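Local coordinates for 35 kDa hemin binding protein (Porphyromonas gingivalis, PDB 5Y1A), which probably binds hemin and joins a thioredoxin domain to a beta-sandwich domain as a cargo of the type IX secretion system, at residues A[241-253]-A[262-274]. Numbering follows the deposited sequence. Where two conformers were deposited one is given.
Sequences EIKDTDVLAFVHH and SIINAGQESLDKA
Ile-263 lays its CD1 over one face of the Phe-250 ring, 3.9 Å from CD1 to the ring centroid, while its CG2 touches Phe-250 CB. CG of Phe-250 sits between the backbone N and carbonyl carbon (chi1 52°), which lays the ring along the sheet face beneath Ile-263 CD1. Next door, Ile-264 CD1 makes a CH-pi contact over a face of the His-253 imidazole, 3.5 Å from His-253 NE2. Farther along, the Gln-268 amide stacks nearly parallel to the Asp-246 carboxylate, 3.8 Å from NE2 to OD2; that oxygen is hydrogen-bonded to Asn-187. Strands 245-252 and 263-270 form an antiparallel hairpin at the edge of one sheet of the beta-sandwich, broken by a classic bulge where Ile-264 and Asn-265 both face Val-251. Val-251 O takes a 2.7 Å bond from Ile-264 N and a weak one from Asn-265 N. At the other end, Asp-272 OD1 accepts from Thr-245 N (3.1 Å), which comes from above the carboxylate plane. Thr-245 OG1 is tied to Ile-242 O (2.6 Å) and lies against Leu-271 CB. The face bearing Leu-248, Phe-250, Ile-263 and Ala-266 packs on strands 34-44 and 73-79; Tyr-183 meets the Phe-250 ring edge-to-face.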
loop_
_atom_site.group_PDB
_atom_site.type_symbol
_atom_site.label_atom_id
_atom_site.label_comp_id
_atom_site.label_asym_id
_atom_site.label_seq_id
_atom_site.Cartn_x
_atom_site.Cartn_y
_atom_site.Cartn_z
ATOM N N GLU A 241 -4.851 9.820 -3.681
ATOM C CA GLU A 241 -3.701 10.439 -4.322
ATOM C C GLU A 241 -2.453 9.635 -4.087
ATOM O O GLU A 241 -2.310 9.018 -3.035
ATOM C CB GLU A 241 -3.505 11.859 -3.797
ATOM C CG GLU A 241 -4.668 12.808 -4.158
ATOM C CD GLU A 241 -4.348 14.269 -3.881
ATOM O OE1 GLU A 241 -4.538 15.090 -4.817
ATOM O OE2 GLU A 241 -3.908 14.595 -2.747
ATOM N N ILE A 242 -1.516 9.679 -5.039
ATOM C CA ILE A 242 -0.262 8.921 -4.898
ATOM C C ILE A 242 0.713 9.507 -3.853
ATOM O O ILE A 242 1.552 8.789 -3.310
ATOM C CB ILE A 242 0.465 8.770 -6.260
ATOM C CG1 ILE A 242 1.576 7.725 -6.158
ATOM C CG2 ILE A 242 0.996 10.142 -6.777
ATOM C CD1 ILE A 242 2.001 7.146 -7.511
ATOM N N LYS A 243 0.621 10.810 -3.601
ATOM C CA LYS A 243 1.528 11.457 -2.660
ATOM C C LYS A 243 1.492 10.714 -1.315
ATOM O O LYS A 243 0.420 10.346 -0.823
ATOM C CB LYS A 243 1.144 12.930 -2.500
ATOM C CG LYS A 243 2.015 13.762 -1.562
ATOM C CD LYS A 243 1.390 15.147 -1.412
ATOM C CE LYS A 243 1.755 15.808 -0.097
ATOM N NZ LYS A 243 0.824 16.958 0.182
ATOM N N ASP A 244 2.684 10.480 -0.773
ATOM C CA ASP A 244 2.909 9.812 0.535
ATOM C C ASP A 244 2.309 8.402 0.605
ATOM O O ASP A 244 1.562 8.101 1.537
ATOM C CB ASP A 244 2.309 10.661 1.676
ATOM C CG ASP A 244 2.968 12.002 1.813
ATOM O OD1 ASP A 244 4.196 12.060 1.638
ATOM O OD2 ASP A 244 2.252 12.985 2.091
ATOM N N THR A 245 2.599 7.568 -0.390
ATOM C CA THR A 245 2.150 6.174 -0.409
ATOM C C THR A 245 3.350 5.239 -0.420
ATOM O O THR A 245 4.393 5.554 -1.005
ATOM C CB THR A 245 1.248 5.844 -1.636
ATOM O OG1 THR A 245 1.900 6.238 -2.852
ATOM C CG2 THR A 245 -0.088 6.548 -1.521
ATOM N N ASP A 246 3.184 4.085 0.236
ATOM C CA ASP A 246 4.169 3.001 0.241
ATOM C C ASP A 246 3.511 1.727 -0.316
ATOM O O ASP A 246 2.287 1.599 -0.256
ATOM C CB ASP A 246 4.628 2.700 1.676
ATOM C CG ASP A 246 5.404 3.860 2.305
ATOM O OD1 ASP A 246 6.250 4.452 1.603
ATOM O OD2 ASP A 246 5.156 4.182 3.485
ATOM N N VAL A 247 4.319 0.793 -0.821
ATOM C CA VAL A 247 3.820 -0.578 -1.087
ATOM C C VAL A 247 4.620 -1.496 -0.190
ATOM O O VAL A 247 5.869 -1.451 -0.171
ATOM C CB VAL A 247 3.956 -1.034 -2.555
ATOM C CG1 VAL A 247 3.503 -2.523 -2.711
ATOM C CG2 VAL A 247 3.125 -0.129 -3.461
ATOM N N LEU A 248 3.891 -2.291 0.573
ATOM C CA LEU A 248 4.464 -3.304 1.450
ATOM C C LEU A 248 4.116 -4.675 0.867
ATOM O O LEU A 248 2.946 -4.932 0.518
ATOM C CB LEU A 248 3.828 -3.173 2.839
ATOM C CG LEU A 248 4.024 -4.329 3.845
ATOM C CD1 LEU A 248 5.510 -4.430 4.232
ATOM C CD2 LEU A 248 3.213 -4.078 5.066
ATOM N N ALA A 249 5.093 -5.567 0.791
ATOM C CA ALA A 249 4.803 -6.955 0.416
ATOM C C ALA A 249 5.388 -7.865 1.459
ATOM O O ALA A 249 6.484 -7.597 2.006
ATOM C CB ALA A 249 5.403 -7.283 -0.948
ATOM N N PHE A 250 4.675 -8.957 1.738
ATOM C CA PHE A 250 5.233 -9.939 2.661
ATOM C C PHE A 250 4.915 -11.386 2.286
ATOM O O PHE A 250 3.831 -11.674 1.744
ATOM C CB PHE A 250 4.873 -9.619 4.117
ATOM C CG PHE A 250 3.413 -9.393 4.375
ATOM C CD1 PHE A 250 2.574 -10.463 4.737
ATOM C CD2 PHE A 250 2.887 -8.101 4.324
ATOM C CE1 PHE A 250 1.206 -10.243 5.027
ATOM C CE2 PHE A 250 1.509 -7.848 4.609
ATOM C CZ PHE A 250 0.674 -8.935 4.964
ATOM N N VAL A 251 5.887 -12.264 2.547
ATOM C CA VAL A 251 5.746 -13.719 2.390
ATOM C C VAL A 251 5.264 -14.303 3.724
ATOM O O VAL A 251 5.781 -13.964 4.804
ATOM C CB VAL A 251 7.106 -14.353 1.995
ATOM C CG1 VAL A 251 6.961 -15.853 1.804
ATOM C CG2 VAL A 251 7.671 -13.699 0.700
ATOM N N HIS A 252 4.251 -15.164 3.669
ATOM C CA HIS A 252 3.645 -15.650 4.897
ATOM C C HIS A 252 3.055 -17.030 4.717
ATOM O O HIS A 252 2.754 -17.451 3.591
ATOM C CB HIS A 252 2.566 -14.653 5.385
ATOM C CG HIS A 252 1.453 -14.395 4.397
ATOM N ND1 HIS A 252 0.273 -15.108 4.408
ATOM C CD2 HIS A 252 1.316 -13.462 3.421
ATOM C CE1 HIS A 252 -0.538 -14.641 3.468
ATOM N NE2 HIS A 252 0.078 -13.645 2.847
ATOM N N HIS A 253 2.891 -17.729 5.840
ATOM C CA HIS A 253 2.148 -18.973 5.875
ATOM C C HIS A 253 0.648 -18.700 5.694
ATOM O O HIS A 253 0.172 -17.592 5.941
ATOM C CB HIS A 253 2.440 -19.709 7.188
ATOM C CG HIS A 253 3.875 -20.158 7.310
ATOM N ND1 HIS A 253 4.379 -21.231 6.609
ATOM C CD2 HIS A 253 4.906 -19.663 8.036
ATOM C CE1 HIS A 253 5.660 -21.390 6.910
ATOM N NE2 HIS A 253 6.008 -20.444 7.766
ATOM N N SER A 262 2.123 -17.316 10.359
ATOM C CA SER A 262 3.004 -16.145 10.574
ATOM C C SER A 262 3.521 -15.536 9.274
ATOM O O SER A 262 3.602 -16.210 8.227
ATOM C CB SER A 262 4.188 -16.498 11.507
ATOM O OG SER A 262 5.051 -17.452 10.891
ATOM N N ILE A 263 3.865 -14.261 9.361
ATOM C CA ILE A 263 4.557 -13.559 8.290
ATOM C C ILE A 263 6.044 -13.886 8.438
ATOM O O ILE A 263 6.628 -13.733 9.525
ATOM C CB ILE A 263 4.291 -12.042 8.367
ATOM C CG1 ILE A 263 2.766 -11.776 8.328
ATOM C CG2 ILE A 263 5.053 -11.333 7.241
ATOM C CD1 ILE A 263 2.363 -10.271 8.378
ATOM N N ILE A 264 6.627 -14.352 7.336
ATOM C CA ILE A 264 7.971 -14.872 7.332
ATOM C C ILE A 264 8.971 -13.713 7.101
ATOM O O ILE A 264 9.971 -13.585 7.841
ATOM C CB ILE A 264 8.105 -15.963 6.265
ATOM C CG1 ILE A 264 7.194 -17.152 6.608
ATOM C CG2 ILE A 264 9.574 -16.448 6.156
ATOM C CD1 ILE A 264 6.828 -18.031 5.372
ATOM N N ASN A 265 8.742 -12.922 6.052
ATOM C CA ASN A 265 9.516 -11.694 5.876
ATOM C C ASN A 265 8.764 -10.706 5.001
ATOM O O ASN A 265 7.721 -11.037 4.427
ATOM C CB ASN A 265 10.895 -11.985 5.282
ATOM C CG ASN A 265 11.973 -11.040 5.806
ATOM O OD1 ASN A 265 11.693 -10.008 6.448
ATOM N ND2 ASN A 265 13.215 -11.387 5.534
ATOM N N ALA A 266 9.283 -9.486 4.918
ATOM C CA ALA A 266 8.559 -8.402 4.238
ATOM C C ALA A 266 9.559 -7.463 3.575
ATOM O O ALA A 266 10.732 -7.420 3.962
ATOM C CB ALA A 266 7.781 -7.628 5.249
ATOM N N GLY A 267 9.066 -6.689 2.616
ATOM C CA GLY A 267 9.836 -5.613 1.995
ATOM C C GLY A 267 8.880 -4.443 1.759
ATOM O O GLY A 267 7.666 -4.629 1.647
ATOM N N GLN A 268 9.421 -3.231 1.687
ATOM C CA GLN A 268 8.570 -2.047 1.521
ATOM C C GLN A 268 9.339 -0.941 0.829
ATOM O O GLN A 268 10.522 -0.710 1.122
ATOM C CB GLN A 268 8.066 -1.541 2.876
ATOM C CG GLN A 268 7.120 -0.356 2.788
ATOM C CD GLN A 268 6.720 0.119 4.145
ATOM O OE1 GLN A 268 5.947 -0.539 4.843
ATOM N NE2 GLN A 268 7.265 1.256 4.546
ATOM N N GLU A 269 8.657 -0.264 -0.101
ATOM C CA GLU A 269 9.269 0.843 -0.830
ATOM C C GLU A 269 8.257 1.976 -0.996
ATOM O O GLU A 269 7.033 1.738 -0.980
ATOM C CB GLU A 269 9.750 0.371 -2.227
ATOM C CG GLU A 269 10.883 -0.697 -2.243
ATOM C CD GLU A 269 12.227 -0.260 -1.586
ATOM O OE1 GLU A 269 12.467 0.947 -1.350
ATOM O OE2 GLU A 269 13.044 -1.153 -1.289
ATOM N N SER A 270 8.750 3.202 -1.186
ATOM C CA SER A 270 7.867 4.356 -1.451
ATOM C C SER A 270 7.370 4.369 -2.896
ATOM O O SER A 270 8.168 4.356 -3.839
ATOM C CB SER A 270 8.594 5.678 -1.154
ATOM O OG SER A 270 7.943 6.798 -1.733
ATOM N N LEU A 271 6.056 4.434 -3.056
ATOM C CA LEU A 271 5.440 4.481 -4.381
ATOM C C LEU A 271 5.556 5.887 -4.987
ATOM O O LEU A 271 5.892 6.036 -6.175
ATOM C CB LEU A 271 3.987 3.976 -4.328
ATOM C CG LEU A 271 3.201 3.985 -5.660
ATOM C CD1 LEU A 271 3.924 3.127 -6.748
ATOM C CD2 LEU A 271 1.760 3.551 -5.401
ATOM N N ASP A 272 5.287 6.924 -4.195
ATOM C CA ASP A 272 5.393 8.283 -4.743
ATOM C C ASP A 272 6.829 8.675 -5.137
ATOM O O ASP A 272 7.021 9.525 -6.018
ATOM C CB ASP A 272 4.726 9.321 -3.839
ATOM C CG ASP A 272 5.321 9.367 -2.479
ATOM O OD1 ASP A 272 5.227 8.363 -1.736
ATOM O OD2 ASP A 272 5.867 10.426 -2.122
ATOM N N LYS A 273 7.814 8.044 -4.521
ATOM C CA LYS A 273 9.199 8.302 -4.884
ATOM C C LYS A 273 9.699 7.362 -5.980
ATOM O O LYS A 273 10.792 7.554 -6.492
ATOM C CB LYS A 273 10.076 8.273 -3.637
ATOM C CG LYS A 273 9.591 9.317 -2.622
ATOM C CD LYS A 273 10.137 9.095 -1.232
ATOM C CE LYS A 273 9.591 10.144 -0.265
ATOM N NZ LYS A 273 8.140 9.939 0.141
ATOM N N ALA A 274 8.884 6.377 -6.371
ATOM C CA ALA A 274 9.310 5.364 -7.354
ATOM C C ALA A 274 9.626 5.983 -8.712
ATOM O O ALA A 274 9.169 7.092 -9.013
ATOM C CB ALA A 274 8.229 4.265 -7.553
#